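Long-range contacts in 3-oxoacyl-[acyl-carrier-protein] synthase 2 (Rickettsia rickettsii, PDB 4JGA), which probably catalyses the condensation of malonyl-acyl carrier protein with a growing acyl chain, the elongating step of bacterial fatty acid synthesis: residues N15-I20 and Y277-G282; L58-A63 and R228-K233. One frame throughout, in Å; residues are numbered along the deposited sequence.

From the N terminus, the chain first supplies one side of contact 1, where residues 15-20 lead into strand 18-26. It runs on to residues 58-63, passes through helices and strands of the N-terminal half, and returns to residues 58-63 at 228-233, closing the loop of contact 2. Residues 277-282, at the start of strand 278-287, close the larger loop of contact 1, inside which contact 2 is nested. Contact 1 joins two neighbouring central strands and thereby the N- and C-terminal halves of the thiolase-like fold; contact 2 joins the approach to strand 62-64 to the loop after helix 218-226. Their centres lie 38 Å apart, on opposite sides of the chain's centre.

Contact 1. Residues N15-I20 and Y277-G282; sequences NKRVVI and YGEVIG
R17, just before strand 18-26, pairs with E279 of strand 278-287, its antiparallel neighbour in the central sheet of the thiolase-like fold, where the N- and C-terminal halves meet; the short segments run at 135° to each other. The polar part is a side-on salt bridge. R17 NE reaches E279 OE2 at 2.9 Å, with an N-H...O angle of 174°, and R17 NH2 reaches E279 OE1 at 2.8 Å. Both oxygens lie in the guanidinium plane, yet the nitrogens approach from above the carboxylate, the two planes being 38° apart. A bend at chi3 turns the arginine's end toward the glutamate, whose chain stays extended. With two nearly straight bonds, this grip should restrict rotation of both groups.

Three backbone bonds join the segments: V280 N donates to V18 O, I20 N to G278 O and, just before strand 278-287, Y277 N to I20 O. Y277 also presents its ring edge to I20 O, while its hydroxyl is hydrogen-bonded to D108. V19 and E279 form the non-hydrogen-bonded pair, their CA atoms 4.2 Å apart.

In the apolar packing, I20 CG1 meets V280 CG2 at 3.8 Å and I20 CB lies 4.1 Å from Y277 CB. M196 of helix 187-200 packs on V18 and V280.

One water bridges the strands, accepting from V18 N at 2.9 Å and donating to E279 OE2 at 2.7 Å and V280 O at 2.8 Å.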
loop_
_atom_site.group_PDB
_atom_site.type_symbol
_atom_site.label_atom_id
_atom_site.label_comp_id
_atom_site.label_asym_id
_atom_site.label_seq_id
_atom_site.Cartn_x
_atom_site.Cartn_y
_atom_site.Cartn_z
ATOM N N ASN A 15 12.560 -4.813 22.541
ATOM C CA ASN A 15 12.718 -4.829 21.059
ATOM C C ASN A 15 13.194 -6.186 20.712
ATOM O O ASN A 15 14.205 -6.614 21.226
ATOM C CB ASN A 15 13.776 -3.850 20.553
ATOM C CG ASN A 15 13.226 -2.472 20.328
ATOM O OD1 ASN A 15 12.028 -2.205 20.504
ATOM N ND2 ASN A 15 14.116 -1.563 19.953
ATOM N N LYS A 16 12.482 -6.847 19.826
ATOM C CA LYS A 16 12.818 -8.205 19.434
ATOM C C LYS A 16 13.767 -8.124 18.275
ATOM O O LYS A 16 13.678 -7.191 17.456
ATOM C CB LYS A 16 11.549 -8.932 19.007
ATOM C CG LYS A 16 10.502 -9.027 20.108
ATOM C CD LYS A 16 11.015 -9.894 21.243
ATOM C CE LYS A 16 9.940 -10.105 22.288
ATOM N NZ LYS A 16 10.528 -10.880 23.397
ATOM N N ARG A 17 14.666 -9.095 18.204
ATOM C CA ARG A 17 15.546 -9.239 17.063
ATOM C C ARG A 17 14.814 -9.985 15.955
ATOM O O ARG A 17 13.979 -10.854 16.235
ATOM C CB ARG A 17 16.818 -9.982 17.475
ATOM C CG ARG A 17 17.646 -9.144 18.421
ATOM C CD ARG A 17 18.824 -9.901 18.968
ATOM N NE ARG A 17 19.765 -10.257 17.907
ATOM C CZ ARG A 17 20.759 -11.129 18.079
ATOM N NH1 ARG A 17 20.945 -11.716 19.243
ATOM N NH2 ARG A 17 21.560 -11.432 17.085
ATOM N N VAL A 18 15.116 -9.639 14.701
ATOM C CA VAL A 18 14.392 -10.158 13.549
ATOM C C VAL A 18 15.339 -10.788 12.525
ATOM O O VAL A 18 16.275 -10.143 12.031
ATOM C CB VAL A 18 13.590 -9.049 12.855
ATOM C CG1 VAL A 18 12.791 -9.596 11.684
ATOM C CG2 VAL A 18 12.701 -8.346 13.862
ATOM N N VAL A 19 15.077 -12.049 12.211
ATOM C CA VAL A 19 15.929 -12.812 11.318
ATOM C C VAL A 19 15.147 -13.241 10.088
ATOM O O VAL A 19 13.898 -13.204 10.070
ATOM C CB VAL A 19 16.576 -14.031 12.036
ATOM C CG1 VAL A 19 17.525 -13.564 13.134
ATOM C CG2 VAL A 19 15.547 -14.973 12.612
ATOM N N ILE A 20 15.899 -13.591 9.060
ATOM C CA ILE A 20 15.393 -14.027 7.775
ATOM C C ILE A 20 15.481 -15.558 7.745
ATOM O O ILE A 20 16.605 -16.118 7.811
ATOM C CB ILE A 20 16.275 -13.489 6.642
ATOM C CG1 ILE A 20 16.450 -11.951 6.727
ATOM C CG2 ILE A 20 15.692 -13.872 5.295
ATOM C CD1 ILE A 20 17.651 -11.432 5.924
ATOM N N TYR A 277 19.247 -17.021 7.620
ATOM C CA TYR A 277 20.094 -16.436 6.573
ATOM C C TYR A 277 20.844 -15.190 7.032
ATOM O O TYR A 277 21.901 -14.879 6.479
ATOM C CB TYR A 277 19.247 -16.035 5.380
ATOM C CG TYR A 277 18.675 -17.182 4.593
ATOM C CD1 TYR A 277 19.408 -17.774 3.565
ATOM C CD2 TYR A 277 17.387 -17.641 4.828
ATOM C CE1 TYR A 277 18.887 -18.822 2.826
ATOM C CE2 TYR A 277 16.874 -18.705 4.099
ATOM C CZ TYR A 277 17.639 -19.280 3.095
ATOM O OH TYR A 277 17.136 -20.294 2.353
ATOM N N GLY A 278 20.309 -14.489 8.032
ATOM C CA GLY A 278 20.808 -13.201 8.411
ATOM C C GLY A 278 19.865 -12.484 9.340
ATOM O O GLY A 278 18.720 -12.902 9.537
ATOM N N GLU A 279 20.326 -11.375 9.900
ATOM C CA GLU A 279 19.503 -10.575 10.787
ATOM C C GLU A 279 19.255 -9.192 10.142
ATOM O O GLU A 279 20.176 -8.550 9.631
ATOM C CB GLU A 279 20.158 -10.445 12.155
ATOM C CG GLU A 279 19.293 -9.703 13.183
ATOM C CD GLU A 279 19.989 -9.492 14.513
ATOM O OE1 GLU A 279 21.115 -10.027 14.682
ATOM O OE2 GLU A 279 19.374 -8.831 15.390
ATOM N N VAL A 280 18.002 -8.766 10.150
ATOM C CA VAL A 280 17.644 -7.443 9.651
ATOM C C VAL A 280 17.819 -6.496 10.820
ATOM O O VAL A 280 17.128 -6.608 11.814
ATOM C CB VAL A 280 16.184 -7.380 9.156
ATOM C CG1 VAL A 280 15.912 -6.062 8.452
ATOM C CG2 VAL A 280 15.906 -8.523 8.208
ATOM N N ILE A 281 18.783 -5.599 10.715
ATOM C CA ILE A 281 19.159 -4.775 11.843
ATOM C C ILE A 281 18.912 -3.288 11.640
ATOM O O ILE A 281 18.931 -2.541 12.602
ATOM C CB ILE A 281 20.648 -4.981 12.262
ATOM C CG1 ILE A 281 21.625 -4.781 11.100
ATOM C CG2 ILE A 281 20.848 -6.336 12.896
ATOM C CD1 ILE A 281 23.064 -4.653 11.585
ATOM N N GLY A 282 18.725 -2.854 10.408
ATOM C CA GLY A 282 18.528 -1.442 10.144
ATOM C C GLY A 282 17.569 -1.174 9.027
ATOM O O GLY A 282 17.567 -1.890 8.005
HETATM O O HOH W 1 17.193 -7.586 14.471
#

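Contact 2. Residues L58-A63 and R228-K233; sequences LACKIA and RALCTK
C60 packs against L230 and C231 where two parts of the chain meet: residues 58-63, a turn that runs into strand 62-64 of a small two-stranded antiparallel sheet, and the irregular residues 228-233, which follow helix 218-226 and its Schellman motif at R228. The buried side is an apolar cluster. C60 CB lies 3.9 Å from L230 CD1, and the sulfur is 4.0 Å from the same methyl. A chi1 of 180° brings C60 SG to 3.5 Å from C231 O. V225 of helix 218-226 touches both C60 and L230, so this cluster rests on the helix.

The other side, formed by A59 and T232, is exposed, and pairs a methyl contact with a backbone carbonyl. Here A59 CB and T232 CG2 stand 3.9 Å apart. The two segments bury just 219 Å² between them, summed over both sides. N235, two residues beyond segment 228-233 in the same loop, adds polar ties: its ND2 bonds to A59 O and its OD1 accepts from K61 N. K61 also braces its own turn, NZ donating to L58 O at 2.9 Å and to T55 O. The shortest approach between the segments falls on the exposed side, where T232 CB comes to 3.4 Å from A59 O.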
loop_
_atom_site.group_PDB
_atom_site.type_symbol
_atom_site.label_atom_id
_atom_site.label_comp_id
_atom_site.label_asym_id
_atom_site.label_seq_id
_atom_site.Cartn_x
_atom_site.Cartn_y
_atom_site.Cartn_z
ATOM N N LEU A 58 6.080 1.370 -29.990
ATOM C CA LEU A 58 6.745 1.702 -28.730
ATOM C C LEU A 58 8.238 1.893 -28.921
ATOM O O LEU A 58 8.902 1.064 -29.539
ATOM C CB LEU A 58 6.514 0.597 -27.717
ATOM C CG LEU A 58 5.059 0.465 -27.288
ATOM C CD1 LEU A 58 4.877 -0.800 -26.464
ATOM C CD2 LEU A 58 4.626 1.724 -26.532
ATOM N N ALA A 59 8.755 2.993 -28.388
ATOM C CA ALA A 59 10.159 3.340 -28.538
ATOM C C ALA A 59 11.072 2.424 -27.740
ATOM O O ALA A 59 12.240 2.267 -28.077
ATOM C CB ALA A 59 10.382 4.778 -28.126
ATOM N N CYS A 60 10.557 1.826 -26.664
ATOM C CA CYS A 60 11.288 0.779 -25.920
ATOM C C CYS A 60 10.652 -0.577 -26.196
ATOM O O CYS A 60 9.460 -0.731 -26.073
ATOM C CB CYS A 60 11.282 1.042 -24.421
ATOM S SG CYS A 60 12.170 -0.237 -23.480
ATOM N N LYS A 61 11.464 -1.539 -26.620
ATOM C CA LYS A 61 10.959 -2.799 -27.145
ATOM C C LYS A 61 11.480 -3.989 -26.351
ATOM O O LYS A 61 11.342 -5.124 -26.782
ATOM C CB LYS A 61 11.368 -2.941 -28.619
ATOM C CG LYS A 61 10.772 -1.862 -29.515
ATOM C CD LYS A 61 11.383 -1.871 -30.905
ATOM C CE LYS A 61 11.029 -0.597 -31.646
ATOM N NZ LYS A 61 9.570 -0.491 -31.925
ATOM N N ILE A 62 12.070 -3.720 -25.187
ATOM C CA ILE A 62 12.768 -4.765 -24.423
ATOM C C ILE A 62 12.355 -4.721 -22.959
ATOM O O ILE A 62 11.835 -3.725 -22.492
ATOM C CB ILE A 62 14.297 -4.589 -24.485
ATOM C CG1 ILE A 62 14.707 -3.197 -23.970
ATOM C CG2 ILE A 62 14.796 -4.816 -25.912
ATOM C CD1 ILE A 62 16.200 -3.018 -23.704
ATOM N N ALA A 63 12.617 -5.808 -22.254
ATOM C CA ALA A 63 12.276 -5.893 -20.853
ATOM C C ALA A 63 12.931 -7.116 -20.232
ATOM O O ALA A 63 13.301 -8.045 -20.941
ATOM C CB ALA A 63 10.750 -5.950 -20.663
ATOM N N ARG A 228 9.893 9.568 -20.022
ATOM C CA ARG A 228 11.293 9.580 -20.438
ATOM C C ARG A 228 12.175 8.790 -19.459
ATOM O O ARG A 228 13.331 9.104 -19.271
ATOM C CB ARG A 228 11.801 11.041 -20.651
ATOM C CG ARG A 228 10.913 11.943 -21.548
ATOM C CD ARG A 228 11.238 13.452 -21.431
ATOM N NE ARG A 228 11.010 13.940 -20.050
ATOM C CZ ARG A 228 9.825 14.295 -19.519
ATOM N NH1 ARG A 228 8.680 14.292 -20.238
ATOM N NH2 ARG A 228 9.783 14.666 -18.232
ATOM N N ALA A 229 11.639 7.740 -18.863
ATOM C CA ALA A 229 12.384 6.937 -17.883
ATOM C C ALA A 229 13.195 5.770 -18.500
ATOM O O ALA A 229 14.130 5.269 -17.867
ATOM C CB ALA A 229 11.406 6.369 -16.888
ATOM N N LEU A 230 12.831 5.332 -19.712
ATOM C CA LEU A 230 13.365 4.078 -20.266
ATOM C C LEU A 230 14.496 4.222 -21.267
ATOM O O LEU A 230 14.485 5.138 -22.101
ATOM C CB LEU A 230 12.248 3.249 -20.916
ATOM C CG LEU A 230 11.033 2.899 -20.066
ATOM C CD1 LEU A 230 10.140 1.882 -20.784
ATOM C CD2 LEU A 230 11.428 2.335 -18.693
ATOM N N CYS A 231 15.441 3.280 -21.238
ATOM C CA CYS A 231 16.399 3.132 -22.347
ATOM C C CYS A 231 15.706 2.749 -23.671
ATOM O O CYS A 231 15.055 1.709 -23.768
ATOM C CB CYS A 231 17.443 2.054 -22.033
ATOM S SG CYS A 231 18.723 1.971 -23.274
ATOM N N THR A 232 15.871 3.574 -24.702
ATOM C CA THR A 232 15.242 3.312 -25.994
ATOM C C THR A 232 16.280 3.132 -27.109
ATOM O O THR A 232 15.906 2.960 -28.252
ATOM C CB THR A 232 14.261 4.427 -26.393
ATOM O OG1 THR A 232 14.963 5.651 -26.495
ATOM C CG2 THR A 232 13.147 4.605 -25.352
ATOM N N LYS A 233 17.560 3.131 -26.751
ATOM C CA LYS A 233 18.657 3.074 -27.695
ATOM C C LYS A 233 19.339 1.677 -27.853
ATOM O O LYS A 233 20.210 1.511 -28.701
ATOM C CB LYS A 233 19.728 4.126 -27.292
#